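Local coordinates for ALBA-Domain Protein (Trypanosoma brucei, PDB 7DL8), which probably binds RNA through its Alba domain, at residues Asn12-Gly17 against Val26-His31; Val40-Leu45 against Ser54-Leu59. All coordinates share one frame; numbering follows the deposited sequence.

Interaction 1 of 2, residues Asn12-Gly17 against Val26-His31; sequences NSVRVG and VDITKH
One methyl of Val14 makes the closest approaches of the contact: CG2 reaches from the strand to helix 22-34 and meets Ile28 and Thr29, successive residues on that helix. Its closest neighbour is the branch methyl of Ile28, with Val14 CG2 to Ile28 CG2 at 3.7 Å, a normal van der Waals distance. On the Thr29 side the partner is the hydroxyl oxygen, 4.0 Å from Val14 CG2 to Thr29 OG1. Val14 holds CG1 opposite its backbone N (chi1 -180°), and this places CG2 opposite the carbonyl carbon, on the side where the two helix residues lie. In Ile28 a chi1 of -72° swings the longer CG1-CD1 arm off to one side, and the short CG2 branch is left to do the touching. The side chains run at a slant to one another rather than end on. Thr29 turns its hydroxyl back along its own helix, where OG1 hydrogen-bonds the carbonyl O of Phe25, one turn earlier. Val14 also packs on Phe25 and Leu32 of the same helix and on Val40 of the adjoining strand. No hydrogen bond or salt bridge links the two segments, so strand and helix are held here by dispersion and burial of apolar surface, while the one polar atom drawn into the contact has a hydrogen-bonding partner within its own helix.

Interaction 2 of 2, residues Val40-Leu45 against Ser54-Leu59; sequences VYVSAL and SVVEML
The contact of Val42 with Val55 and Val56 belongs to the layered alpha/beta core of the Alba fold, in which helices 22-34 and 49-61 cover one face of a mixed sheet. Strand 39-45 is an inner strand of that sheet, running parallel to strand 13-16 on one flank and antiparallel to strand 84-94 on the other, and it leads through a short connection into helix 49-61, which returns across the sheet. Val42 projects from the strand toward the helix, and two successive valines there receive it. The CG1 methyl does most of the work: Val42 CG1 lies 4.1 Å from Val56 CG2 and 4.3 Å from Val55 CG1, at the loose end of van der Waals contact. Val42 and Val56 lie alongside each other with their side chains pointing in opposite senses, and the same methyl of Val56 also comes up against the branching carbon, with Val56 CG2 at 4.2 Å from Val42 CB. With chi1 at 169°, Val56 sets CG1 opposite its backbone N and turns CG2 to the strand. All three valines are buried and no polar bond crosses between the segments. Val56 continues the apolar layer onto Ile90 and Val67, Val55 onto Val26 of the other helix, and Val42 onto Val16. On another side of helix 49-61, Ser54, Glu57 and Met58 meet the second subunit, where Glu57 OE2 hydrogen-bonds Thr72 OG1 of that subunit and also pairs with Lys60 of its own chain. Within the helix, the turn that presents the two valines is closed by Met58 N bonded to Ser54 O at 3.0 Å.

How the interactions relate
Interactions 1 and 2 follow one another along the chain and lie in the same sheet-helix interface, their centres about 7 Å apart. Their strands are parallel neighbours, joined by probable backbone hydrogen bonds from Val16 N to Ser43 O and from Tyr41 N to Asn12 O, each 2.8 Å. Side chains bridge the two contacts as well: Val40 touches both Val14 and Thr29, and Leu59 packs on Lys30. Both belong to the largely apolar layer between the sheet and the two helices. Interaction 1 meets no other chain of the assembly, whereas the helix of interaction 2 also reaches the second subunit, so this layer lies next to the contact with that subunit.

Interaction 1 of 2, residues Asn12-Gly17 against Val26-His31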
loop_
_atom_site.group_PDB
_atom_site.type_symbol
_atom_site.label_atom_id
_atom_site.label_comp_id
_atom_site.label_asym_id
_atom_site.label_seq_id
_atom_site.Cartn_x
_atom_site.Cartn_y
_atom_site.Cartn_z
ATOM N N ASN A 12 23.387 -1.792 -11.131
ATOM C CA ASN A 12 22.232 -1.466 -11.958
ATOM C C ASN A 12 20.948 -2.118 -11.459
ATOM O O ASN A 12 20.045 -2.396 -12.260
ATOM C CB ASN A 12 22.496 -1.859 -13.412
ATOM C CG ASN A 12 22.771 -3.340 -13.575
ATOM O OD1 ASN A 12 23.023 -4.047 -12.600
ATOM N ND2 ASN A 12 22.715 -3.818 -14.811
ATOM N N SER A 13 20.843 -2.369 -10.157
ATOM C CA SER A 13 19.644 -2.940 -9.559
ATOM C C SER A 13 19.160 -1.989 -8.476
ATOM O O SER A 13 19.867 -1.752 -7.492
ATOM C CB SER A 13 19.919 -4.331 -8.985
ATOM O OG SER A 13 18.967 -4.673 -7.993
ATOM N N VAL A 14 17.956 -1.457 -8.657
ATOM C CA VAL A 14 17.344 -0.516 -7.727
ATOM C C VAL A 14 16.239 -1.248 -6.982
ATOM O O VAL A 14 15.285 -1.739 -7.597
ATOM C CB VAL A 14 16.798 0.725 -8.453
ATOM C CG1 VAL A 14 16.168 1.691 -7.459
ATOM C CG2 VAL A 14 17.903 1.405 -9.243
ATOM N N ARG A 15 16.364 -1.317 -5.660
ATOM C CA ARG A 15 15.387 -1.991 -4.814
ATOM C C ARG A 15 14.441 -0.940 -4.248
ATOM O O ARG A 15 14.850 -0.095 -3.443
ATOM C CB ARG A 15 16.083 -2.770 -3.699
ATOM C CG ARG A 15 15.177 -3.138 -2.527
ATOM C CD ARG A 15 14.131 -4.161 -2.933
ATOM N NE ARG A 15 14.590 -5.527 -2.697
ATOM C CZ ARG A 15 14.915 -6.378 -3.664
ATOM N NH1 ARG A 15 15.323 -7.602 -3.365
ATOM N NH2 ARG A 15 14.835 -6.000 -4.930
ATOM N N VAL A 16 13.184 -0.985 -4.678
ATOM C CA VAL A 16 12.183 -0.037 -4.204
ATOM C C VAL A 16 11.674 -0.515 -2.852
ATOM O O VAL A 16 11.273 -1.675 -2.697
ATOM C CB VAL A 16 11.040 0.109 -5.220
ATOM C CG1 VAL A 16 9.977 1.054 -4.683
ATOM C CG2 VAL A 16 11.581 0.610 -6.548
ATOM N N GLY A 17 11.686 0.380 -1.875
ATOM C CA GLY A 17 11.356 0.019 -0.518
ATOM C C GLY A 17 11.026 1.245 0.300
ATOM O O GLY A 17 10.845 2.342 -0.231
ATOM N N VAL A 26 13.224 6.920 -9.069
ATOM C CA VAL A 26 13.142 7.392 -10.448
ATOM C C VAL A 26 14.424 8.116 -10.842
ATOM O O VAL A 26 14.966 7.904 -11.934
ATOM C CB VAL A 26 11.901 8.289 -10.631
ATOM C CG1 VAL A 26 12.024 9.126 -11.895
ATOM C CG2 VAL A 26 10.636 7.445 -10.672
ATOM N N ASP A 27 14.937 8.969 -9.953
ATOM C CA ASP A 27 16.164 9.701 -10.250
ATOM C C ASP A 27 17.365 8.768 -10.329
ATOM O O ASP A 27 18.215 8.917 -11.214
ATOM C CB ASP A 27 16.391 10.790 -9.202
ATOM C CG ASP A 27 15.344 11.884 -9.265
ATOM O OD1 ASP A 27 14.627 11.961 -10.285
ATOM O OD2 ASP A 27 15.241 12.667 -8.298
ATOM N N ILE A 28 17.462 7.812 -9.400
ATOM C CA ILE A 28 18.565 6.855 -9.428
ATOM C C ILE A 28 18.549 6.067 -10.733
ATOM O O ILE A 28 19.588 5.873 -11.375
ATOM C CB ILE A 28 18.500 5.924 -8.204
ATOM C CG1 ILE A 28 18.897 6.678 -6.934
ATOM C CG2 ILE A 28 19.403 4.716 -8.400
ATOM C CD1 ILE A 28 18.585 5.925 -5.660
ATOM N N THR A 29 17.365 5.602 -11.142
ATOM C CA THR A 29 17.255 4.856 -12.393
ATOM C C THR A 29 17.677 5.711 -13.582
ATOM O O THR A 29 18.392 5.238 -14.473
ATOM C CB THR A 29 15.823 4.352 -12.580
ATOM O OG1 THR A 29 15.415 3.617 -11.417
ATOM C CG2 THR A 29 15.727 3.452 -13.803
ATOM N N LYS A 30 17.246 6.976 -13.610
ATOM C CA LYS A 30 17.651 7.872 -14.688
ATOM C C LYS A 30 19.155 8.107 -14.673
ATOM O O LYS A 30 19.804 8.100 -15.725
ATOM C CB LYS A 30 16.901 9.201 -14.576
ATOM C CG LYS A 30 15.479 9.162 -15.107
ATOM C CD LYS A 30 14.888 10.559 -15.209
ATOM C CE LYS A 30 14.406 11.061 -13.860
ATOM N NZ LYS A 30 13.560 12.280 -13.994
ATOM N N HIS A 31 19.726 8.320 -13.485
ATOM C CA HIS A 31 21.160 8.569 -13.380
ATOM C C HIS A 31 21.967 7.345 -13.797
ATOM O O HIS A 31 23.012 7.477 -14.445
ATOM C CB HIS A 31 21.515 8.987 -11.955
ATOM C CG HIS A 31 22.985 8.992 -11.672
ATOM N ND1 HIS A 31 23.834 9.963 -12.159
ATOM C CD2 HIS A 31 23.757 8.146 -10.950
ATOM C CE1 HIS A 31 25.064 9.714 -11.751
ATOM N NE2 HIS A 31 25.045 8.617 -11.015
#

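Interaction 2 of 2, residues Val40-Leu45 against Ser54-Leu59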
loop_
_atom_site.group_PDB
_atom_site.type_symbol
_atom_site.label_atom_id
_atom_site.label_comp_id
_atom_site.label_asym_id
_atom_site.label_seq_id
_atom_site.Cartn_x
_atom_site.Cartn_y
_atom_site.Cartn_z
ATOM N N VAL A 40 18.394 -1.238 -16.139
ATOM C CA VAL A 40 18.242 -1.126 -14.693
ATOM C C VAL A 40 17.150 -2.092 -14.255
ATOM O O VAL A 40 16.079 -2.149 -14.870
ATOM C CB VAL A 40 17.908 0.315 -14.265
ATOM C CG1 VAL A 40 17.550 0.363 -12.787
ATOM C CG2 VAL A 40 19.076 1.242 -14.566
ATOM N N TYR A 41 17.424 -2.852 -13.194
ATOM C CA TYR A 41 16.478 -3.819 -12.645
ATOM C C TYR A 41 15.746 -3.174 -11.472
ATOM O O TYR A 41 16.326 -2.988 -10.397
ATOM C CB TYR A 41 17.197 -5.094 -12.204
ATOM C CG TYR A 41 17.747 -5.935 -13.337
ATOM C CD1 TYR A 41 18.869 -5.530 -14.049
ATOM C CD2 TYR A 41 17.154 -7.142 -13.684
ATOM C CE1 TYR A 41 19.377 -6.297 -15.081
ATOM C CE2 TYR A 41 17.656 -7.918 -14.715
ATOM C CZ TYR A 41 18.767 -7.489 -15.410
ATOM O OH TYR A 41 19.273 -8.253 -16.436
ATOM N N VAL A 42 14.476 -2.833 -11.679
ATOM C CA VAL A 42 13.640 -2.225 -10.649
ATOM C C VAL A 42 12.811 -3.328 -10.004
ATOM O O VAL A 42 11.970 -3.950 -10.665
ATOM C CB VAL A 42 12.743 -1.121 -11.230
ATOM C CG1 VAL A 42 11.944 -0.448 -10.124
ATOM C CG2 VAL A 42 13.580 -0.099 -11.986
ATOM N N SER A 43 13.048 -3.577 -8.717
ATOM C CA SER A 43 12.423 -4.684 -8.009
ATOM C C SER A 43 11.893 -4.220 -6.657
ATOM O O SER A 43 12.292 -3.176 -6.133
ATOM C CB SER A 43 13.407 -5.848 -7.820
ATOM O OG SER A 43 14.586 -5.415 -7.166
ATOM N N ALA A 44 10.996 -5.025 -6.088
ATOM C CA ALA A 44 10.436 -4.746 -4.770
ATOM C C ALA A 44 9.841 -6.025 -4.196
ATOM O O ALA A 44 9.571 -6.987 -4.919
ATOM C CB ALA A 44 9.378 -3.640 -4.827
ATOM N N LEU A 45 9.634 -6.017 -2.882
ATOM C CA LEU A 45 9.133 -7.172 -2.151
ATOM C C LEU A 45 7.768 -6.880 -1.544
ATOM O O LEU A 45 7.527 -5.780 -1.038
ATOM C CB LEU A 45 10.095 -7.567 -1.026
ATOM C CG LEU A 45 11.551 -7.891 -1.347
ATOM C CD1 LEU A 45 12.262 -8.235 -0.050
ATOM C CD2 LEU A 45 11.676 -9.031 -2.341
ATOM N N SER A 54 4.737 1.925 -9.669
ATOM C CA SER A 54 4.570 3.367 -9.803
ATOM C C SER A 54 5.870 4.051 -10.206
ATOM O O SER A 54 5.842 5.051 -10.931
ATOM C CB SER A 54 4.043 3.957 -8.494
ATOM O OG SER A 54 4.334 5.341 -8.401
ATOM N N VAL A 55 7.012 3.525 -9.759
ATOM C CA VAL A 55 8.298 4.087 -10.164
ATOM C C VAL A 55 8.504 3.920 -11.665
ATOM O O VAL A 55 8.977 4.838 -12.348
ATOM C CB VAL A 55 9.441 3.443 -9.356
ATOM C CG1 VAL A 55 10.783 3.678 -10.033
ATOM C CG2 VAL A 55 9.457 3.987 -7.936
ATOM N N VAL A 56 8.121 2.762 -12.206
ATOM C CA VAL A 56 8.309 2.512 -13.631
ATOM C C VAL A 56 7.301 3.306 -14.452
ATOM O O VAL A 56 7.631 3.839 -15.520
ATOM C CB VAL A 56 8.219 1.003 -13.920
ATOM C CG1 VAL A 56 8.152 0.741 -15.418
ATOM C CG2 VAL A 56 9.398 0.272 -13.296
ATOM N N GLU A 57 6.059 3.409 -13.968
ATOM C CA GLU A 57 5.054 4.191 -14.679
ATOM C C GLU A 57 5.424 5.669 -14.722
ATOM O O GLU A 57 5.146 6.349 -15.716
ATOM C CB GLU A 57 3.681 4.001 -14.034
ATOM C CG GLU A 57 3.030 2.654 -14.327
ATOM C CD GLU A 57 3.012 2.313 -15.806
ATOM O OE1 GLU A 57 2.591 3.170 -16.613
ATOM O OE2 GLU A 57 3.415 1.186 -16.162
ATOM N N MET A 58 6.052 6.180 -13.661
ATOM C CA MET A 58 6.529 7.559 -13.681
ATOM C C MET A 58 7.604 7.752 -14.742
ATOM O O MET A 58 7.604 8.757 -15.463
ATOM C CB MET A 58 7.061 7.951 -12.305
ATOM C CG MET A 58 5.982 8.318 -11.304
ATOM S SD MET A 58 6.670 8.940 -9.760
ATOM C CE MET A 58 7.440 10.455 -10.325
ATOM N N LEU A 59 8.530 6.797 -14.852
ATOM C CA LEU A 59 9.540 6.865 -15.903
ATOM C C LEU A 59 8.907 6.760 -17.284
ATOM O O LEU A 59 9.402 7.364 -18.241
ATOM C CB LEU A 59 10.585 5.764 -15.707
ATOM C CG LEU A 59 11.490 5.891 -14.483
ATOM C CD1 LEU A 59 11.840 4.518 -13.937
ATOM C CD2 LEU A 59 12.745 6.670 -14.837
#